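Local coordinates for Sts-2 protein (Mus musculus, PDB 3D4I) that dampens T-cell receptor signalling and, through the histidine phosphatase domain described here, hydrolyses phosphate esters in an acid-dependent way, at residues L45-L51 / P66-C70; D60-D64 / E132-A136; A81-S85 / P253-T257. All coordinates share one frame; numbering follows the deposited sequence.

Contact 1 (L45-L51 / P66-C70); sequences LNFPRSL and PLSSC
The N-terminus of helix 69-85 meets the loop 45-51 here, with Ser-68 as N-cap and Asn-46 supplying acceptors from across the contact. Asn-46 contributes two oxygens to successive helix amides. Its backbone O takes the N-H of Ser-69 at 2.8 Å, from a position 41° above the carbonyl plane. Its side-chain OD1 takes the N-H of Cys-70, also at 2.8 Å (OD1 to N), this time in the carbonyl plane. The torsion chi1 of -157° swings CG away from the backbone N and carries OD1 out to the helix start. Ser-69 replies with its hydroxyl, OG donating to Leu-45 O at 2.8 Å. The Ser-68 hydroxyl serves its own helix by bonding Gly-71 N, and shares Glu-19 with Asn-46 ND2; that glutamate directly follows the Arg-His-Gly signature of the histidine phosphatases. Beyond the polar end, Pro-66 CG touches Leu-51 CD2 at 3.7 Å and Pro-48 CG at 4.0 Å, the two proline side chains crossing at about a right angle. With an alanine here in place of Asn-46, the Cys-70 N-H would probably lose its acceptor and Glu-19 one of its donors. In a buried setting, early helix amides that lack partners within the helix are thus paired by the loop, which probably holds loop and helix start in a set orientation.

Contact 2 (D60-D64 / E132-A136); sequences DFEND and EASKA
The Asn-63 amide meets the methyl of Ala-133 with one of its faces: Ala-133 CB is 3.7 Å from Asn-63 ND2, and its distances to CG and OD1 are almost the same, which places the methyl over the plane. At the nitrogen end of the amide, and close to its plane, comes Lys-135, its CE 4.1 Å from Asn-63 ND2, with the two side chains crossing at about a right angle. The second flat group, the Glu-132 carboxylate, divides its two oxygens. OE2 is held in a salt bridge by Arg-99 of helix 98-111, while OE1 turns to solvent molecules. One water donates to both Glu-132 OE1 and Asn-63 O, at 2.7 Å from each. Another donates to Glu-132 OE1 at 2.6 Å, accepts from Ala-133 N at 2.9 Å and gives only a weak bond to Asn-63 O. Glu-132 reaches them because its chain bends at chi2 (-84°). Further out, in one of its two modelled positions, Glu-62 OE1 comes to 4.0 Å from Lys-135 NZ, a long and doubtful salt bridge at the surface. No direct hydrogen bond joins the segments; the hydrogen-bonded link between them runs through the two waters. The arrangement is that of two surface loops meeting in an alpha/beta phosphatase domain: the type I beta turn Ala-133 to Ala-136 faces the turn in which Asp-64 N bonds back to Phe-61 O.

Contact 3 (A81-S85 / P253-T257); sequences ALLDS and PPVKT
An apolar contact without hydrogen bonds across it, this one lies where the chain that has left strand 248-251 runs past the C-terminal part of helix 69-85. Val-255 is the central side chain. Its CG1, set anti to the carbonyl carbon by a chi1 of -66°, presses against the helix surface between Ala-81, Leu-82 and Ser-85. Val-255 CG1 approaches Ala-81 CB to 3.7 Å and Leu-82 CD2 to 3.9 Å, and it also rests on the helix backbone, 3.5 Å from Leu-82 N. The small methyl of Ala-81 is probably what lets the branched residue come this close to the main chain. Pro-254 adds a second point: its ring atom CG meets Leu-82 CD2 at 3.9 Å, so that this one leucine methyl touches both the proline and the valine. In the alpha/beta fold of the histidine phosphatases helix 69-85 packs against the central sheet, and Leu-82 and Pro-254 both also touch Leu-13 of strand 11-16; Leu-82 reaches Ile-107 and Leu-111 of helix 98-111 as well. Segment 253-257 thus packs against helix 69-85 and the sheet together, Pro-254 also touching Phe-238 and Val-255 Met-236 of strand 236-241. Ser-85 takes part through CB, 3.7 Å from Pro-254 O. Its hydroxyl is turned back to its own helix, OG donating to Leu-82 O at 2.7 Å, tilted 22° from the carbonyl plane. At the dimer interface, Ala-81 packs on Leu-45 of the second subunit, and Thr-257 OG1 bonds Asp-44 of that subunit.

In the fold
Contact 1 is buried, contact 3 partly so, and contact 2 lies at the surface; their chemistry follows that order only in part. Direct hydrogen bonds dominate contact 1, where a helix start has amides to satisfy, whereas contact 3, further along the same helix 69-85, relies on methyl and ring contacts. Water bridges characterise contact 2, whose segments are a turn and the end of a 3-10 helix with the loop after it. Contacts 1 and 2 touch through Leu-51 CB and Phe-61 CZ, while contacts 2 and 3 sit on opposite sides of the chain's centre, their centres about 32 Å apart. Contacts 1 and 3 both meet the second subunit; contact 2 does not.

Contact 1 (L45-L51 / P66-C70)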
ATOM      1  N   LEU A  45       2.111   8.312   9.002  1.00 15.17           N
ATOM      2  CA  LEU A  45       2.969   7.273   8.464  1.00 14.37           C
ATOM      3  C   LEU A  45       2.945   7.244   6.948  1.00 14.51           C
ATOM      4  O   LEU A  45       3.802   6.605   6.342  1.00 14.74           O
ATOM      5  CB  LEU A  45       2.626   5.885   9.022  1.00 14.92           C
ATOM      6  CG  LEU A  45       2.641   5.734  10.549  1.00 15.00           C
ATOM      7  CD1 LEU A  45       2.406   4.288  10.892  1.00 14.93           C
ATOM      8  CD2 LEU A  45       4.008   6.173  11.126  1.00 13.34           C
ATOM      9  N   ASN A  46       1.996   7.936   6.326  1.00 13.92           N
ATOM     10  CA  ASN A  46       1.971   7.950   4.852  1.00 15.07           C
ATOM     11  C   ASN A  46       2.915   8.979   4.242  1.00 15.47           C
ATOM     12  O   ASN A  46       3.081   8.997   3.022  1.00 15.24           O
ATOM     13  CB  ASN A  46       0.548   8.140   4.324  1.00 14.72           C
ATOM     14  CG  ASN A  46       0.357   7.620   2.903  1.00 15.60           C
ATOM     15  OD1 ASN A  46       0.909   6.600   2.521  1.00 13.87           O
ATOM     16  ND2 ASN A  46      -0.472   8.325   2.122  1.00 11.75           N
ATOM     17  N   PHE A  47       3.507   9.856   5.069  1.00 16.20           N
ATOM     18  CA  PHE A  47       4.688  10.627   4.638  1.00 16.23           C
ATOM     19  C   PHE A  47       5.852   9.665   4.577  1.00 17.08           C
ATOM     20  O   PHE A  47       5.939   8.782   5.429  1.00 16.14           O
ATOM     21  CB  PHE A  47       5.019  11.785   5.603  1.00 15.38           C
ATOM     22  CG  PHE A  47       4.071  12.953   5.508  1.00 16.81           C
ATOM     23  CD1 PHE A  47       2.824  12.911   6.118  1.00 17.65           C
ATOM     24  CD2 PHE A  47       4.431  14.105   4.817  1.00 18.79           C
ATOM     25  CE1 PHE A  47       1.930  14.036   6.062  1.00 18.07           C
ATOM     26  CE2 PHE A  47       3.560  15.188   4.730  1.00 17.33           C
ATOM     27  CZ  PHE A  47       2.322  15.170   5.369  1.00 17.47           C
ATOM     28  N   PRO A  48       6.736   9.797   3.553  1.00 17.42           N
ATOM     29  CA  PRO A  48       7.845   8.838   3.442  1.00 19.13           C
ATOM     30  C   PRO A  48       8.887   8.994   4.558  1.00 21.14           C
ATOM     31  O   PRO A  48       8.970  10.048   5.190  1.00 20.41           O
ATOM     32  CB  PRO A  48       8.463   9.156   2.060  1.00 19.54           C
ATOM     33  CG  PRO A  48       8.035  10.617   1.768  1.00 17.13           C
ATOM     34  CD  PRO A  48       6.730  10.802   2.473  1.00 17.55           C
ATOM     35  N   ARG A  49       9.677   7.950   4.776  1.00 24.15           N
ATOM     36  CA  ARG A  49      10.697   7.928   5.831  1.00 27.19           C
ATOM     37  C   ARG A  49      11.671   9.082   5.704  1.00 27.59           C
ATOM     38  O   ARG A  49      12.110   9.646   6.699  1.00 28.14           O
ATOM     39  CB  ARG A  49      11.438   6.571   5.833  1.00 27.14           C
ATOM     40  CG  ARG A  49      11.139   5.674   7.045  1.00 28.45           C
ATOM     41  CD  ARG A  49      11.646   4.240   6.799  1.00 30.24           C
ATOM     42  NE  ARG A  49      12.296   3.621   7.957  1.00 35.31           N
ATOM     43  CZ  ARG A  49      12.998   2.483   7.894  1.00 39.22           C
ATOM     44  NH1 ARG A  49      13.133   1.843   6.731  1.00 40.43           N
ATOM     45  NH2 ARG A  49      13.581   1.978   8.984  1.00 40.47           N
ATOM     46  N   SER A  50      11.990   9.454   4.467  1.00 28.82           N
ATOM     47  CA  SER A  50      12.931  10.538   4.207  1.00 29.97           C
ATOM     48  C   SER A  50      12.636  11.215   2.879  1.00 30.08           C
ATOM     49  O   SER A  50      11.907  10.668   2.044  1.00 30.11           O
ATOM     50  CB  SER A  50      14.371  10.003   4.192  1.00 30.47           C
ATOM     51  OG  SER A  50      14.595   9.214   3.035  1.00 30.97           O
ATOM     52  N   LEU A  51      13.185  12.413   2.721  1.00 30.27           N
ATOM     53  CA  LEU A  51      13.253  13.107   1.442  1.00 30.64           C
ATOM     54  C   LEU A  51      14.694  13.084   0.913  1.00 32.15           C
ATOM     55  O   LEU A  51      15.651  13.129   1.716  1.00 31.94           O
ATOM     56  CB  LEU A  51      12.778  14.554   1.571  1.00 30.29           C
ATOM     57  CG  LEU A  51      11.366  14.811   2.101  1.00 28.66           C
ATOM     58  CD1 LEU A  51      11.082  16.317   2.194  1.00 28.44           C
ATOM     59  CD2 LEU A  51      10.338  14.113   1.223  1.00 28.03           C
ATOM     60  N   PRO A  66       7.090  14.065  -3.296  1.00 18.54           N
ATOM     61  CA  PRO A  66       7.450  12.663  -3.353  1.00 17.48           C
ATOM     62  C   PRO A  66       6.246  11.739  -3.338  1.00 16.43           C
ATOM     63  O   PRO A  66       5.115  12.169  -3.088  1.00 15.43           O
ATOM     64  CB  PRO A  66       8.255  12.473  -2.069  1.00 18.02           C
ATOM     65  CG  PRO A  66       7.606  13.405  -1.099  1.00 18.54           C
ATOM     66  CD  PRO A  66       7.311  14.620  -1.940  1.00 18.87           C
ATOM     67  N   LEU A  67       6.493  10.463  -3.596  1.00 15.35           N
ATOM     68  CA  LEU A  67       5.468   9.458  -3.405  1.00 14.07           C
ATOM     69  C   LEU A  67       5.168   9.375  -1.915  1.00 14.05           C
ATOM     70  O   LEU A  67       6.059   9.526  -1.102  1.00 14.12           O
ATOM     71  CB  LEU A  67       6.006   8.097  -3.845  1.00 14.61           C
ATOM     72  CG  LEU A  67       6.198   7.899  -5.346  1.00 14.46           C
ATOM     73  CD1 LEU A  67       6.750   6.496  -5.594  1.00 13.93           C
ATOM     74  CD2 LEU A  67       4.903   8.112  -6.044  1.00 13.98           C
ATOM     75  N   SER A  68       3.925   9.119  -1.567  1.00 12.91           N
ATOM     76  CA  SER A  68       3.566   8.733  -0.192  1.00 12.86           C
ATOM     77  C   SER A  68       4.047   7.328   0.073  1.00 13.11           C
ATOM     78  O   SER A  68       4.464   6.618  -0.861  1.00 13.71           O
ATOM     79  CB  SER A  68       2.054   8.779  -0.033  1.00 12.67           C
ATOM     80  OG  SER A  68       1.459   7.794  -0.885  1.00 13.29           O
ATOM     81  N   SER A  69       3.985   6.897   1.334  1.00 12.53           N
ATOM     82  CA  SER A  69       4.275   5.498   1.668  1.00 12.75           C
ATOM     83  C   SER A  69       3.393   4.527   0.857  1.00 12.89           C
ATOM     84  O   SER A  69       3.856   3.483   0.390  1.00 12.17           O
ATOM     85  CB  SER A  69       4.047   5.280   3.165  1.00 12.53           C
ATOM     86  OG  SER A  69       4.958   6.110   3.895  1.00 16.38           O
ATOM     87  N   CYS A  70       2.129   4.891   0.679  1.00 13.39           N
ATOM     88  CA  CYS A  70       1.200   4.062  -0.107  1.00 13.62           C
ATOM     89  C   CYS A  70       1.606   4.052  -1.602  1.00 14.30           C
ATOM     90  O   CYS A  70       1.556   3.008  -2.244  1.00 15.06           O
ATOM     91  CB  CYS A  70      -0.224   4.582   0.056  1.00 14.22           C
ATOM     92  SG  CYS A  70      -1.475   3.559  -0.753  1.00 16.25           S
TER

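Contact 2 (D60-D64 / E132-A136)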
ATOM      1  N   ASP A  60      12.298  23.184  -2.072  1.00 40.30           N
ATOM      2  CA  ASP A  60      12.103  22.879  -3.496  1.00 39.41           C
ATOM      3  C   ASP A  60      11.092  21.760  -3.775  1.00 37.99           C
ATOM      4  O   ASP A  60      10.621  21.602  -4.906  1.00 38.35           O
ATOM      5  CB  ASP A  60      13.446  22.564  -4.159  1.00 40.40           C
ATOM      6  CG  ASP A  60      14.325  23.796  -4.338  1.00 42.55           C
ATOM      7  OD1 ASP A  60      13.856  24.935  -4.099  1.00 44.02           O
ATOM      8  OD2 ASP A  60      15.506  23.614  -4.720  1.00 45.38           O
ATOM      9  N   PHE A  61      10.749  20.989  -2.743  1.00 35.78           N
ATOM     10  CA  PHE A  61       9.725  19.950  -2.858  1.00 33.77           C
ATOM     11  C   PHE A  61       8.318  20.521  -3.027  1.00 33.13           C
ATOM     12  O   PHE A  61       7.408  19.816  -3.461  1.00 33.03           O
ATOM     13  CB  PHE A  61       9.778  19.022  -1.653  1.00 32.59           C
ATOM     14  CG  PHE A  61      11.015  18.179  -1.592  1.00 32.01           C
ATOM     15  CD1 PHE A  61      11.104  16.987  -2.315  1.00 29.53           C
ATOM     16  CD2 PHE A  61      12.095  18.563  -0.793  1.00 29.32           C
ATOM     17  CE1 PHE A  61      12.248  16.206  -2.252  1.00 28.57           C
ATOM     18  CE2 PHE A  61      13.250  17.770  -0.720  1.00 28.83           C
ATOM     19  CZ  PHE A  61      13.328  16.597  -1.440  1.00 29.32           C
ATOM     20  N   GLU A  62       8.167  21.803  -2.694  1.00 32.93           N
ATOM     21  CA  GLU A  62       6.919  22.571  -2.857  1.00 32.28           C
ATOM     22  C   GLU A  62       6.137  22.078  -4.086  1.00 31.73           C
ATOM     23  O   GLU A  62       5.004  21.614  -3.956  1.00 32.37           O
ATOM     24  CB  GLU A  62       7.254  24.085  -2.943  1.00 32.49           C
ATOM     25  CG  GLU A  62       6.156  24.978  -3.534  0.50 32.78           C
ATOM     26  CD  GLU A  62       6.559  26.447  -3.662  0.50 32.85           C
ATOM     27  OE1 GLU A  62       7.725  26.751  -4.000  0.50 32.87           O
ATOM     28  OE2 GLU A  62       5.684  27.310  -3.447  0.50 33.37           O
ATOM     29  N   ASN A  63       6.769  22.127  -5.256  1.00 30.53           N
ATOM     30  CA  ASN A  63       6.103  21.822  -6.539  1.00 29.87           C
ATOM     31  C   ASN A  63       6.468  20.478  -7.152  1.00 28.30           C
ATOM     32  O   ASN A  63       6.105  20.195  -8.309  1.00 28.52           O
ATOM     33  CB  ASN A  63       6.408  22.926  -7.564  1.00 30.32           C
ATOM     34  CG  ASN A  63       5.805  24.262  -7.172  1.00 31.99           C
ATOM     35  OD1 ASN A  63       4.665  24.332  -6.681  1.00 35.24           O
ATOM     36  ND2 ASN A  63       6.567  25.327  -7.372  1.00 33.08           N
ATOM     37  N   ASP A  64       7.187  19.663  -6.388  1.00 25.46           N
ATOM     38  CA  ASP A  64       7.758  18.420  -6.898  1.00 24.49           C
ATOM     39  C   ASP A  64       7.674  17.396  -5.778  1.00 22.74           C
ATOM     40  O   ASP A  64       8.682  16.955  -5.258  1.00 23.00           O
ATOM     41  CB  ASP A  64       9.206  18.648  -7.358  1.00 23.95           C
ATOM     42  CG  ASP A  64       9.816  17.425  -8.055  1.00 25.26           C
ATOM     43  OD1 ASP A  64       9.088  16.651  -8.741  1.00 22.87           O
ATOM     44  OD2 ASP A  64      11.036  17.243  -7.912  1.00 22.26           O
ATOM     45  N   GLU A 132       1.041  22.501 -14.263  1.00 24.74           N
ATOM     46  CA  GLU A 132       2.164  22.597 -13.330  1.00 25.85           C
ATOM     47  C   GLU A 132       2.543  24.058 -13.094  1.00 27.25           C
ATOM     48  O   GLU A 132       2.200  24.932 -13.891  1.00 26.80           O
ATOM     49  CB  GLU A 132       3.369  21.809 -13.846  1.00 25.25           C
ATOM     50  CG  GLU A 132       3.128  20.304 -14.010  1.00 24.99           C
ATOM     51  CD  GLU A 132       3.323  19.511 -12.728  1.00 24.24           C
ATOM     52  OE1 GLU A 132       3.942  20.012 -11.765  1.00 29.05           O
ATOM     53  OE2 GLU A 132       2.848  18.366 -12.673  1.00 23.68           O
ATOM     54  N   ALA A 133       3.224  24.326 -11.981  1.00 29.61           N
ATOM     55  CA  ALA A 133       3.733  25.681 -11.703  1.00 31.88           C
ATOM     56  C   ALA A 133       4.754  26.091 -12.753  1.00 33.56           C
ATOM     57  O   ALA A 133       5.544  25.265 -13.201  1.00 33.52           O
ATOM     58  CB  ALA A 133       4.358  25.749 -10.304  1.00 32.25           C
ATOM     59  N   SER A 134       4.747  27.367 -13.138  1.00 35.45           N
ATOM     60  CA  SER A 134       5.636  27.853 -14.205  1.00 37.48           C
ATOM     61  C   SER A 134       7.106  27.604 -13.909  1.00 38.23           C
ATOM     62  O   SER A 134       7.884  27.325 -14.823  1.00 39.16           O
ATOM     63  CB  SER A 134       5.405  29.337 -14.475  1.00 37.40           C
ATOM     64  OG  SER A 134       4.018  29.594 -14.588  1.00 40.03           O
ATOM     65  N   LYS A 135       7.470  27.679 -12.628  1.00 39.07           N
ATOM     66  CA  LYS A 135       8.854  27.481 -12.193  1.00 39.97           C
ATOM     67  C   LYS A 135       9.161  26.014 -11.855  1.00 39.95           C
ATOM     68  O   LYS A 135      10.245  25.698 -11.359  1.00 39.78           O
ATOM     69  CB  LYS A 135       9.208  28.439 -11.036  1.00 39.80           C
ATOM     70  CG  LYS A 135       8.403  28.245  -9.743  1.00 41.44           C
ATOM     71  CD  LYS A 135       8.763  29.308  -8.687  1.00 41.35           C
ATOM     72  CE  LYS A 135       8.810  28.718  -7.268  1.00 44.28           C
ATOM     73  NZ  LYS A 135      10.041  27.891  -7.015  1.00 43.95           N
ATOM     74  N   ALA A 136       8.215  25.119 -12.152  1.00 40.49           N
ATOM     75  CA  ALA A 136       8.406  23.676 -11.935  1.00 41.06           C
ATOM     76  C   ALA A 136       9.713  23.131 -12.514  1.00 41.08           C
ATOM     77  O   ALA A 136      10.391  22.341 -11.863  1.00 40.95           O
ATOM     78  CB  ALA A 136       7.223  22.876 -12.480  1.00 41.17           C
TER
HETATM   79  O   HOH W   1       5.511  18.444 -10.210  1.00 23.17           O
HETATM   80  O   HOH W   2       4.181  22.194 -10.301  1.00 28.21           O

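Contact 3 (A81-S85 / P253-T257)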
ATOM      1  N   ALA A  81       4.600  -7.735  -9.600  1.00 17.89           N
ATOM      2  CA  ALA A  81       3.712  -8.388 -10.579  1.00 18.45           C
ATOM      3  C   ALA A  81       4.401  -8.518 -11.941  1.00 18.86           C
ATOM      4  O   ALA A  81       4.308  -9.563 -12.598  1.00 18.80           O
ATOM      5  CB  ALA A  81       2.384  -7.635 -10.718  1.00 18.51           C
ATOM      6  N   LEU A  82       5.101  -7.462 -12.361  1.00 18.71           N
ATOM      7  CA  LEU A  82       5.892  -7.530 -13.583  1.00 18.36           C
ATOM      8  C   LEU A  82       6.915  -8.648 -13.531  1.00 19.22           C
ATOM      9  O   LEU A  82       7.034  -9.404 -14.502  1.00 19.36           O
ATOM     10  CB  LEU A  82       6.566  -6.189 -13.909  1.00 17.70           C
ATOM     11  CG  LEU A  82       5.596  -5.164 -14.504  1.00 18.38           C
ATOM     12  CD1 LEU A  82       6.149  -3.739 -14.386  1.00 20.19           C
ATOM     13  CD2 LEU A  82       5.227  -5.528 -16.003  1.00 18.74           C
ATOM     14  N   LEU A  83       7.643  -8.764 -12.422  1.00 19.83           N
ATOM     15  CA  LEU A  83       8.542  -9.923 -12.237  1.00 21.04           C
ATOM     16  C   LEU A  83       7.799 -11.255 -12.402  1.00 21.87           C
ATOM     17  O   LEU A  83       8.246 -12.129 -13.163  1.00 21.48           O
ATOM     18  CB  LEU A  83       9.296  -9.886 -10.884  1.00 20.63           C
ATOM     19  CG  LEU A  83      10.392 -10.951 -10.712  1.00 20.84           C
ATOM     20  CD1 LEU A  83      11.485 -10.767 -11.780  1.00 21.84           C
ATOM     21  CD2 LEU A  83      11.001 -10.928  -9.312  1.00 21.10           C
ATOM     22  N   ASP A  84       6.675 -11.396 -11.691  1.00 21.97           N
ATOM     23  CA  ASP A  84       5.862 -12.619 -11.715  1.00 22.85           C
ATOM     24  C   ASP A  84       5.393 -12.986 -13.130  1.00 23.14           C
ATOM     25  O   ASP A  84       5.322 -14.169 -13.503  1.00 22.97           O
ATOM     26  CB  ASP A  84       4.651 -12.456 -10.782  1.00 23.39           C
ATOM     27  CG  ASP A  84       5.030 -12.468  -9.289  1.00 24.82           C
ATOM     28  OD1 ASP A  84       6.207 -12.732  -8.933  1.00 22.69           O
ATOM     29  OD2 ASP A  84       4.128 -12.190  -8.468  1.00 24.96           O
ATOM     30  N   SER A  85       5.094 -11.966 -13.930  1.00 22.88           N
ATOM     31  CA  SER A  85       4.586 -12.173 -15.287  1.00 22.98           C
ATOM     32  C   SER A  85       5.606 -12.763 -16.279  1.00 23.22           C
ATOM     33  O   SER A  85       5.221 -13.242 -17.351  1.00 23.79           O
ATOM     34  CB  SER A  85       4.034 -10.870 -15.846  1.00 22.92           C
ATOM     35  OG  SER A  85       5.097 -10.046 -16.289  1.00 21.77           O
ATOM     36  N   PRO A 253      -2.568  -4.784 -20.718  1.00 22.62           N
ATOM     37  CA  PRO A 253      -1.282  -4.754 -19.974  1.00 21.56           C
ATOM     38  C   PRO A 253      -0.894  -6.131 -19.417  1.00 20.74           C
ATOM     39  O   PRO A 253      -1.787  -6.934 -19.126  1.00 20.57           O
ATOM     40  CB  PRO A 253      -1.556  -3.755 -18.838  1.00 22.39           C
ATOM     41  CG  PRO A 253      -2.617  -2.830 -19.399  1.00 21.67           C
ATOM     42  CD  PRO A 253      -3.508  -3.760 -20.230  1.00 22.85           C
ATOM     43  N   PRO A 254       0.420  -6.413 -19.286  1.00 20.32           N
ATOM     44  CA  PRO A 254       0.906  -7.724 -18.835  1.00 20.61           C
ATOM     45  C   PRO A 254       0.633  -8.011 -17.353  1.00 20.54           C
ATOM     46  O   PRO A 254       0.894  -9.107 -16.888  1.00 20.48           O
ATOM     47  CB  PRO A 254       2.421  -7.624 -19.052  1.00 20.77           C
ATOM     48  CG  PRO A 254       2.719  -6.172 -18.914  1.00 21.71           C
ATOM     49  CD  PRO A 254       1.541  -5.495 -19.580  1.00 20.81           C
ATOM     50  N   VAL A 255       0.151  -7.016 -16.621  1.00 20.22           N
ATOM     51  CA  VAL A 255      -0.173  -7.209 -15.203  1.00 20.80           C
ATOM     52  C   VAL A 255      -1.529  -6.601 -14.892  1.00 20.17           C
ATOM     53  O   VAL A 255      -1.988  -5.710 -15.607  1.00 20.41           O
ATOM     54  CB  VAL A 255       0.927  -6.663 -14.243  1.00 21.31           C
ATOM     55  CG1 VAL A 255       2.203  -7.455 -14.390  1.00 21.86           C
ATOM     56  CG2 VAL A 255       1.192  -5.204 -14.451  1.00 21.83           C
ATOM     57  N   LYS A 256      -2.172  -7.080 -13.833  1.00 19.90           N
ATOM     58  CA  LYS A 256      -3.533  -6.634 -13.496  1.00 19.67           C
ATOM     59  C   LYS A 256      -3.563  -5.242 -12.901  1.00 19.40           C
ATOM     60  O   LYS A 256      -2.517  -4.709 -12.514  1.00 18.47           O
ATOM     61  CB  LYS A 256      -4.170  -7.618 -12.516  1.00 19.41           C
ATOM     62  CG  LYS A 256      -4.142  -9.048 -12.994  1.00 21.61           C
ATOM     63  CD  LYS A 256      -5.101  -9.274 -14.147  1.00 27.12           C
ATOM     64  CE  LYS A 256      -5.242 -10.780 -14.395  1.00 30.63           C
ATOM     65  NZ  LYS A 256      -6.307 -11.067 -15.396  1.00 34.57           N
ATOM     66  N   THR A 257      -4.771  -4.675 -12.825  1.00 18.95           N
ATOM     67  CA  THR A 257      -5.030  -3.451 -12.068  1.00 19.55           C
ATOM     68  C   THR A 257      -4.816  -3.664 -10.563  1.00 18.32           C
ATOM     69  O   THR A 257      -4.686  -4.778 -10.104  1.00 17.81           O
ATOM     70  CB  THR A 257      -6.484  -2.989 -12.252  1.00 19.86           C
ATOM     71  OG1 THR A 257      -7.382  -4.080 -11.981  1.00 21.71           O
ATOM     72  CG2 THR A 257      -6.692  -2.534 -13.661  1.00 22.89           C
TER